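Long-range contacts in extracellular invertase (Aspergillus kawachii, PDB 5XHA), which probably hydrolyses sucrose and related beta-fructofuranosides, releasing fructose, as a secreted invertase of glycoside hydrolase family 32: residues Arg374-Leu379 against Leu414-Ala419; Gly522-Phe527 against Gly557-Ser562. All blocks are in the same frame, centred on the assembly; numbering follows the deposited sequence.

Contact 1 of 2, residues Arg374-Leu379 against Leu414-Ala419. With FRU (beta-D-fructofuranose), chain E.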
ATOM      1  N   ARG A 374     -13.550  23.562  23.561  1.00 30.76           N
ATOM      2  CA  ARG A 374     -14.179  24.800  23.096  1.00 30.48           C
ATOM      3  C   ARG A 374     -15.405  24.512  22.221  1.00 31.88           C
ATOM      4  O   ARG A 374     -15.356  23.642  21.352  1.00 29.44           O
ATOM      5  CB  ARG A 374     -13.153  25.654  22.348  1.00 29.22           C
ATOM      6  CG  ARG A 374     -12.103  26.218  23.277  1.00 29.10           C
ATOM      7  CD  ARG A 374     -10.933  26.828  22.552  1.00 29.47           C
ATOM      8  NE  ARG A 374      -9.923  27.269  23.503  1.00 30.30           N
ATOM      9  CZ  ARG A 374      -8.780  27.860  23.171  1.00 30.77           C
ATOM     10  NH1 ARG A 374      -8.486  28.090  21.894  1.00 31.75           N
ATOM     11  NH2 ARG A 374      -7.923  28.215  24.122  1.00 31.34           N
ATOM     12  N   GLU A 375     -16.506  25.221  22.487  1.00 31.73           N
ATOM     13  CA  GLU A 375     -17.690  25.189  21.618  1.00 32.99           C
ATOM     14  C   GLU A 375     -17.461  26.151  20.476  1.00 32.98           C
ATOM     15  O   GLU A 375     -17.068  27.291  20.701  1.00 31.20           O
ATOM     16  CB  GLU A 375     -18.958  25.611  22.380  1.00 34.01           C
ATOM     17  CG  GLU A 375     -19.415  24.585  23.395  1.00 34.50           C
ATOM     18  CD  GLU A 375     -20.659  24.987  24.149  1.00 34.43           C
ATOM     19  OE1 GLU A 375     -21.413  25.815  23.625  1.00 37.05           O
ATOM     20  OE2 GLU A 375     -20.903  24.444  25.238  1.00 32.97           O
ATOM     21  N   LEU A 376     -17.684  25.688  19.249  1.00 32.84           N
ATOM     22  CA  LEU A 376     -17.618  26.565  18.092  1.00 33.01           C
ATOM     23  C   LEU A 376     -19.041  26.831  17.611  1.00 33.40           C
ATOM     24  O   LEU A 376     -19.899  25.923  17.642  1.00 31.72           O
ATOM     25  CB  LEU A 376     -16.767  25.943  16.988  1.00 32.71           C
ATOM     26  CG  LEU A 376     -15.316  25.620  17.339  1.00 34.06           C
ATOM     27  CD1 LEU A 376     -14.529  25.308  16.069  1.00 34.84           C
ATOM     28  CD2 LEU A 376     -14.614  26.715  18.137  1.00 33.92           C
ATOM     29  N   ARG A 377     -19.302  28.080  17.221  1.00 34.92           N
ATOM     30  CA  ARG A 377     -20.605  28.460  16.659  1.00 36.42           C
ATOM     31  C   ARG A 377     -20.461  29.710  15.805  1.00 37.79           C
ATOM     32  O   ARG A 377     -19.425  30.373  15.856  1.00 38.19           O
ATOM     33  CB  ARG A 377     -21.621  28.680  17.779  1.00 39.56           C
ATOM     34  CG  ARG A 377     -21.404  29.954  18.590  1.00 41.98           C
ATOM     35  CD  ARG A 377     -22.337  30.028  19.788  1.00 42.84           C
ATOM     36  NE  ARG A 377     -22.284  31.334  20.442  1.00 46.26           N
ATOM     37  CZ  ARG A 377     -22.877  32.454  19.995  1.00 51.53           C
ATOM     38  NH1 ARG A 377     -23.589  32.479  18.854  1.00 50.35           N
ATOM     39  NH2 ARG A 377     -22.753  33.577  20.705  1.00 47.70           N
ATOM     40  N   VAL A 378     -21.484  30.025  15.011  1.00 37.79           N
ATOM     41  CA  VAL A 378     -21.506  31.280  14.262  1.00 36.24           C
ATOM     42  C   VAL A 378     -21.842  32.400  15.249  1.00 37.75           C
ATOM     43  O   VAL A 378     -22.844  32.342  15.952  1.00 35.94           O
ATOM     44  CB  VAL A 378     -22.544  31.276  13.110  1.00 37.03           C
ATOM     45  CG1 VAL A 378     -22.503  32.589  12.348  1.00 37.53           C
ATOM     46  CG2 VAL A 378     -22.302  30.124  12.147  1.00 37.08           C
ATOM     47  N   LEU A 379     -20.983  33.409  15.320  1.00 40.31           N
ATOM     48  CA  LEU A 379     -21.207  34.536  16.215  1.00 41.11           C
ATOM     49  C   LEU A 379     -21.571  35.772  15.401  1.00 41.78           C
ATOM     50  O   LEU A 379     -20.897  36.083  14.413  1.00 39.50           O
ATOM     51  CB  LEU A 379     -19.954  34.822  17.034  1.00 41.94           C
ATOM     52  CG  LEU A 379     -19.991  36.050  17.945  1.00 43.91           C
ATOM     53  CD1 LEU A 379     -21.035  35.897  19.041  1.00 45.21           C
ATOM     54  CD2 LEU A 379     -18.622  36.295  18.550  1.00 45.39           C
ATOM     55  N   LEU A 414     -16.560  33.579  13.637  1.00 35.44           N
ATOM     56  CA  LEU A 414     -16.578  32.328  14.390  1.00 35.28           C
ATOM     57  C   LEU A 414     -16.564  32.637  15.872  1.00 33.85           C
ATOM     58  O   LEU A 414     -15.657  33.320  16.370  1.00 33.20           O
ATOM     59  CB  LEU A 414     -15.376  31.441  14.060  1.00 36.27           C
ATOM     60  CG  LEU A 414     -15.362  30.085  14.781  1.00 35.86           C
ATOM     61  CD1 LEU A 414     -16.455  29.171  14.255  1.00 35.81           C
ATOM     62  CD2 LEU A 414     -14.014  29.405  14.616  1.00 37.10           C
ATOM     63  N   GLY A 415     -17.569  32.122  16.563  1.00 32.66           N
ATOM     64  CA  GLY A 415     -17.626  32.162  18.015  1.00 33.41           C
ATOM     65  C   GLY A 415     -16.806  31.026  18.609  1.00 34.06           C
ATOM     66  O   GLY A 415     -16.949  29.868  18.193  1.00 33.14           O
ATOM     67  N   ILE A 416     -15.943  31.385  19.563  1.00 33.57           N
ATOM     68  CA  ILE A 416     -15.058  30.469  20.283  1.00 33.93           C
ATOM     69  C   ILE A 416     -15.272  30.723  21.774  1.00 35.56           C
ATOM     70  O   ILE A 416     -14.983  31.811  22.267  1.00 35.65           O
ATOM     71  CB  ILE A 416     -13.565  30.750  19.958  1.00 32.30           C
ATOM     72  CG1 ILE A 416     -13.293  30.624  18.460  1.00 30.84           C
ATOM     73  CG2 ILE A 416     -12.636  29.799  20.713  1.00 33.76           C
ATOM     74  CD1 ILE A 416     -11.996  31.271  18.043  1.00 31.02           C
ATOM     75  N   SER A 417     -15.772  29.728  22.497  1.00 35.59           N
ATOM     76  CA  SER A 417     -15.943  29.860  23.936  1.00 34.99           C
ATOM     77  C   SER A 417     -15.645  28.544  24.655  1.00 36.56           C
ATOM     78  O   SER A 417     -15.609  27.475  24.042  1.00 36.05           O
ATOM     79  CB  SER A 417     -17.356  30.324  24.245  1.00 36.38           C
ATOM     80  OG  SER A 417     -18.252  29.370  23.769  1.00 42.81           O
ATOM     81  N   ILE A 418     -15.414  28.634  25.961  1.00 34.86           N
ATOM     82  CA  ILE A 418     -15.139  27.469  26.760  1.00 32.97           C
ATOM     83  C   ILE A 418     -16.416  26.653  26.776  1.00 33.33           C
ATOM     84  O   ILE A 418     -17.489  27.208  26.939  1.00 32.94           O
ATOM     85  CB  ILE A 418     -14.753  27.860  28.192  1.00 33.11           C
ATOM     86  CG1 ILE A 418     -13.530  28.782  28.176  1.00 31.64           C
ATOM     87  CG2 ILE A 418     -14.497  26.611  29.031  1.00 32.27           C
ATOM     88  CD1 ILE A 418     -13.175  29.344  29.530  1.00 31.86           C
ATOM     89  N   ALA A 419     -16.328  25.341  26.605  1.00 32.80           N
ATOM     90  CA  ALA A 419     -17.539  24.542  26.598  1.00 32.67           C
ATOM     91  C   ALA A 419     -18.293  24.738  27.916  1.00 34.27           C
ATOM     92  O   ALA A 419     -17.690  24.861  28.990  1.00 32.95           O
ATOM     93  CB  ALA A 419     -17.240  23.077  26.313  1.00 33.59           C
TER
HETATM   94  C1  FRU E 705     -17.664  35.245  29.627  1.00 78.02           C
HETATM   95  C2  FRU E 705     -17.705  34.249  28.456  1.00 72.72           C
HETATM   96  C3  FRU E 705     -16.972  32.914  28.698  1.00 66.16           C
HETATM   97  C4  FRU E 705     -16.332  32.651  27.345  1.00 68.47           C
HETATM   98  C5  FRU E 705     -15.928  34.063  26.937  1.00 64.91           C
HETATM   99  C6  FRU E 705     -15.750  34.224  25.424  1.00 61.19           C
HETATM  100  O1  FRU E 705     -18.560  34.897  30.692  1.00 82.84           O
HETATM  101  O2  FRU E 705     -19.059  33.981  28.029  1.00 65.89           O
HETATM  102  O3  FRU E 705     -17.831  31.824  29.077  1.00 59.30           O
HETATM  103  O4  FRU E 705     -15.245  31.709  27.348  1.00 58.49           O
HETATM  104  O5  FRU E 705     -16.983  34.908  27.412  1.00 67.69           O
HETATM  105  O6  FRU E 705     -14.660  35.131  25.115  1.00 49.13           O
HETATM  106  O   HOH W   1     -18.972  29.511  20.925  1.00 34.12           O

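Contact 2 of 2, residues Gly522-Phe527 against Gly557-Ser562. With FRU (beta-D-fructofuranose), chain E.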
ATOM      1  N   GLY A 522      -1.857  38.008  19.885  1.00 31.98           N
ATOM      2  CA  GLY A 522      -2.907  37.760  18.906  1.00 34.70           C
ATOM      3  C   GLY A 522      -3.624  39.041  18.503  1.00 36.68           C
ATOM      4  O   GLY A 522      -3.794  39.941  19.316  1.00 36.84           O
ATOM      5  N   LYS A 523      -4.025  39.130  17.240  1.00 38.17           N
ATOM      6  CA  LYS A 523      -4.779  40.279  16.749  1.00 37.45           C
ATOM      7  C   LYS A 523      -6.209  40.231  17.238  1.00 38.02           C
ATOM      8  O   LYS A 523      -6.850  39.183  17.207  1.00 36.46           O
ATOM      9  CB  LYS A 523      -4.788  40.316  15.219  1.00 38.74           C
ATOM     10  CG  LYS A 523      -3.408  40.464  14.597  1.00 41.48           C
ATOM     11  CD  LYS A 523      -2.836  41.867  14.784  1.00 41.42           C
ATOM     12  CE  LYS A 523      -3.512  42.883  13.878  1.00 41.89           C
ATOM     13  NZ  LYS A 523      -2.618  44.063  13.707  1.00 40.64           N
ATOM     14  N   LEU A 524      -6.704  41.377  17.701  1.00 38.70           N
ATOM     15  CA  LEU A 524      -8.108  41.529  18.051  1.00 39.59           C
ATOM     16  C   LEU A 524      -8.552  42.970  17.763  1.00 41.67           C
ATOM     17  O   LEU A 524      -7.984  43.910  18.325  1.00 38.39           O
ATOM     18  CB  LEU A 524      -8.336  41.206  19.524  1.00 39.94           C
ATOM     19  CG  LEU A 524      -9.774  41.438  20.000  1.00 39.67           C
ATOM     20  CD1 LEU A 524     -10.721  40.411  19.407  1.00 41.32           C
ATOM     21  CD2 LEU A 524      -9.851  41.424  21.508  1.00 41.46           C
ATOM     22  N   ARG A 525      -9.550  43.121  16.887  1.00 41.67           N
ATOM     23  CA  ARG A 525     -10.147  44.425  16.577  1.00 41.13           C
ATOM     24  C   ARG A 525     -11.320  44.662  17.491  1.00 39.14           C
ATOM     25  O   ARG A 525     -12.208  43.822  17.590  1.00 38.79           O
ATOM     26  CB  ARG A 525     -10.628  44.493  15.124  1.00 43.23           C
ATOM     27  CG  ARG A 525     -11.440  45.757  14.782  1.00 43.09           C
ATOM     28  CD  ARG A 525     -11.337  46.112  13.304  1.00 40.53           C
ATOM     29  NE  ARG A 525      -9.990  46.556  12.970  1.00 41.66           N
ATOM     30  CZ  ARG A 525      -9.531  46.740  11.732  1.00 40.86           C
ATOM     31  NH1 ARG A 525     -10.303  46.538  10.670  1.00 40.84           N
ATOM     32  NH2 ARG A 525      -8.284  47.137  11.555  1.00 41.17           N
ATOM     33  N   LEU A 526     -11.311  45.799  18.178  1.00 37.95           N
ATOM     34  CA  LEU A 526     -12.496  46.278  18.892  1.00 39.83           C
ATOM     35  C   LEU A 526     -13.179  47.292  17.969  1.00 41.23           C
ATOM     36  O   LEU A 526     -12.590  48.330  17.621  1.00 42.56           O
ATOM     37  CB  LEU A 526     -12.102  46.922  20.219  1.00 40.20           C
ATOM     38  CG  LEU A 526     -11.432  45.965  21.203  1.00 40.82           C
ATOM     39  CD1 LEU A 526     -10.765  46.743  22.323  1.00 42.72           C
ATOM     40  CD2 LEU A 526     -12.451  44.957  21.731  1.00 39.64           C
ATOM     41  N   PHE A 527     -14.394  46.980  17.541  1.00 42.38           N
ATOM     42  CA  PHE A 527     -15.071  47.813  16.542  1.00 44.35           C
ATOM     43  C   PHE A 527     -15.680  49.065  17.169  1.00 46.04           C
ATOM     44  O   PHE A 527     -15.735  49.203  18.400  1.00 46.58           O
ATOM     45  CB  PHE A 527     -16.151  47.012  15.827  1.00 43.19           C
ATOM     46  CG  PHE A 527     -15.611  45.852  15.041  1.00 45.11           C
ATOM     47  CD1 PHE A 527     -15.078  46.045  13.764  1.00 44.74           C
ATOM     48  CD2 PHE A 527     -15.622  44.567  15.579  1.00 43.11           C
ATOM     49  CE1 PHE A 527     -14.564  44.975  13.039  1.00 44.79           C
ATOM     50  CE2 PHE A 527     -15.111  43.498  14.861  1.00 42.58           C
ATOM     51  CZ  PHE A 527     -14.593  43.699  13.592  1.00 44.56           C
ATOM     52  N   GLY A 557     -15.927  36.507  22.928  1.00 36.40           N
ATOM     53  CA  GLY A 557     -16.514  35.319  22.309  1.00 35.05           C
ATOM     54  C   GLY A 557     -15.911  34.916  20.977  1.00 33.96           C
ATOM     55  O   GLY A 557     -16.473  34.082  20.277  1.00 34.14           O
ATOM     56  N   ARG A 558     -14.773  35.492  20.614  1.00 33.87           N
ATOM     57  CA  ARG A 558     -14.233  35.266  19.288  1.00 34.05           C
ATOM     58  C   ARG A 558     -12.714  35.238  19.248  1.00 33.60           C
ATOM     59  O   ARG A 558     -12.133  35.308  18.186  1.00 32.74           O
ATOM     60  CB  ARG A 558     -14.761  36.343  18.334  1.00 36.50           C
ATOM     61  CG  ARG A 558     -14.258  37.751  18.615  1.00 39.10           C
ATOM     62  CD  ARG A 558     -14.963  38.756  17.719  1.00 39.84           C
ATOM     63  NE  ARG A 558     -14.302  40.061  17.759  1.00 42.78           N
ATOM     64  CZ  ARG A 558     -14.811  41.177  18.277  1.00 42.14           C
ATOM     65  NH1 ARG A 558     -16.021  41.199  18.821  1.00 47.32           N
ATOM     66  NH2 ARG A 558     -14.099  42.289  18.246  1.00 41.48           N
ATOM     67  N   PHE A 559     -12.068  35.098  20.391  1.00 32.42           N
ATOM     68  CA  PHE A 559     -10.626  35.199  20.429  1.00 33.66           C
ATOM     69  C   PHE A 559     -10.087  34.310  21.526  1.00 32.68           C
ATOM     70  O   PHE A 559     -10.654  34.260  22.606  1.00 33.36           O
ATOM     71  CB  PHE A 559     -10.218  36.650  20.679  1.00 32.80           C
ATOM     72  CG  PHE A 559      -8.750  36.849  20.878  1.00 32.65           C
ATOM     73  CD1 PHE A 559      -8.181  36.702  22.135  1.00 32.12           C
ATOM     74  CD2 PHE A 559      -7.939  37.205  19.816  1.00 33.85           C
ATOM     75  CE1 PHE A 559      -6.837  36.886  22.329  1.00 32.14           C
ATOM     76  CE2 PHE A 559      -6.592  37.409  20.008  1.00 34.58           C
ATOM     77  CZ  PHE A 559      -6.040  37.259  21.269  1.00 33.80           C
ATOM     78  N   ALA A 560      -9.001  33.605  21.226  1.00 31.43           N
ATOM     79  CA  ALA A 560      -8.269  32.861  22.234  1.00 31.97           C
ATOM     80  C   ALA A 560      -6.778  32.863  21.944  1.00 31.27           C
ATOM     81  O   ALA A 560      -6.357  32.706  20.800  1.00 30.61           O
ATOM     82  CB  ALA A 560      -8.782  31.434  22.336  1.00 33.01           C
ATOM     83  N   LEU A 561      -6.005  33.049  23.013  1.00 31.37           N
ATOM     84  CA  LEU A 561      -4.543  33.025  22.993  1.00 32.69           C
ATOM     85  C   LEU A 561      -4.054  32.267  24.227  1.00 31.63           C
ATOM     86  O   LEU A 561      -4.377  32.643  25.370  1.00 32.68           O
ATOM     87  CB  LEU A 561      -4.002  34.452  23.019  1.00 33.83           C
ATOM     88  CG  LEU A 561      -2.499  34.654  23.253  1.00 36.46           C
ATOM     89  CD1 LEU A 561      -1.682  33.977  22.172  1.00 36.45           C
ATOM     90  CD2 LEU A 561      -2.173  36.140  23.293  1.00 37.33           C
ATOM     91  N   SER A 562      -3.280  31.214  24.008  1.00 30.05           N
ATOM     92  CA  SER A 562      -2.886  30.320  25.082  1.00 30.51           C
ATOM     93  C   SER A 562      -1.393  30.075  25.098  1.00 29.59           C
ATOM     94  O   SER A 562      -0.764  30.016  24.055  1.00 29.95           O
ATOM     95  CB  SER A 562      -3.625  28.998  24.925  1.00 30.73           C
ATOM     96  OG  SER A 562      -5.008  29.221  24.959  1.00 29.66           O
TER
HETATM   97  C1  FRU E 705     -17.664  35.245  29.627  1.00 78.02           C
HETATM   98  C2  FRU E 705     -17.705  34.249  28.456  1.00 72.72           C
HETATM   99  C3  FRU E 705     -16.972  32.914  28.698  1.00 66.16           C
HETATM  100  C4  FRU E 705     -16.332  32.651  27.345  1.00 68.47           C
HETATM  101  C5  FRU E 705     -15.928  34.063  26.937  1.00 64.91           C
HETATM  102  C6  FRU E 705     -15.750  34.224  25.424  1.00 61.19           C
HETATM  103  O1  FRU E 705     -18.560  34.897  30.692  1.00 82.84           O
HETATM  104  O2  FRU E 705     -19.059  33.981  28.029  1.00 65.89           O
HETATM  105  O3  FRU E 705     -17.831  31.824  29.077  1.00 59.30           O
HETATM  106  O4  FRU E 705     -15.245  31.709  27.348  1.00 58.49           O
HETATM  107  O5  FRU E 705     -16.983  34.908  27.412  1.00 67.69           O
HETATM  108  O6  FRU E 705     -14.660  35.131  25.115  1.00 49.13           O

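Contact 1 of 2, residues Arg374-Leu379 against Leu414-Ala419
E375 and S417 exchange two backbone hydrogen bonds, and R377 and G415 exchange two more. E375 N reaches S417 O at 2.9 Å, with a bent N-H...O angle of 139°. The return bond from S417 N to E375 O is longer, 3.3 Å. In the second pair G415 N meets R377 O at a short 2.6 Å. E375 O also takes a bond from a water, which sits 2.9 Å from S417 OG and so bridges the two strands. Two CA-H...O contacts add to these bonds: L376 CA to G415 O between the two pairs, and R374 CA to S417 O beyond the first. The strands, 366-385 and 408-418, are antiparallel neighbours in a mixed sheet. Segment 374-379 falls in the N-terminal family 32 region, which in this family forms a five-bladed beta-propeller.

Apolar contacts gather on the face of L376 and I416. The two run alongside each other, with L376 CD2 4.1 Å from I416 CG1. R374 CD meets I416 CG2 at 3.9 Å; its extended chain carries the guanidinium on to Y554, E552 and D313. On the other face E375 CG packs on A419 CB, 3.9 Å away. The E375 carboxylate continues to salt bridges with R341 and R420. L379 CB closes over the G415 backbone. At the far end I418 N makes a weak, nearly straight bond to O4 of a bound fructose.

Contact 2 of 2, residues Gly522-Phe527 against Gly557-Ser562
A classic beta bulge at R558 and F559, opposite A555, lies in the C-terminal, beta-sandwich part of this family 32 protein. From it the side chains of R558 and F559 reach segment 522-527, which leaves the edge strand 520-523 of the other sheet. R558 extends from CG to NE and crosses L524 at about a right angle. Its NE lies 4.0 Å from L524 CD1. R558 NH2 ends 2.5 Å from R525 O, which lies at the edge of the guanidinium. At 122° the N-H...O angle is poor for so short a distance, so the bond is weak and its geometry doubtful. F527 CE2 covers one face of the guanidinium, 3.7 Å from R558 NH2. The two planes are turned 47° from each other, so this is no parallel stack.

F559 has CG anti to the backbone N (chi1 174°), which sends the ring toward the other segment. The ring edge meets main chain there: F559 CE2 is 3.3 Å from K523 O and 3.7 Å from G522 C. L524 CD1 packs on F559 CB at 4.0 Å, and L561 CD2 comes to 3.9 Å from G522 N. G557, just before the bulge, gives its N-H to O6 of a bound fructose at 2.9 Å.

R558 NH1 has a salt bridge to E538, whose carboxylate also accepts a bond from F527 N. The salt bridge is therefore the firmer hold on the guanidinium, and E538 probably balances most of its charge.

Along the chain, strand 366-385 comes first. Contact 1 closes when strand 408-418 returns beside it, with 34 residues in between that include helix 388-391 and strand 398-403. Contact 2 opens only later, at 522-527, and closes at 557-562 after a span rich in strand. The two loops thus follow in series and neither nest nor cross. Contact 1 joins neighbours within one sheet, whereas contact 2 joins two sheets of the C-terminal part. Probable bonds from I416 N to G557 O, 2.8 Å, and from R374 NH2 to S562 OG tie the sheet of contact 1 to this beta-sandwich part. The same fructose molecule touches both contacts.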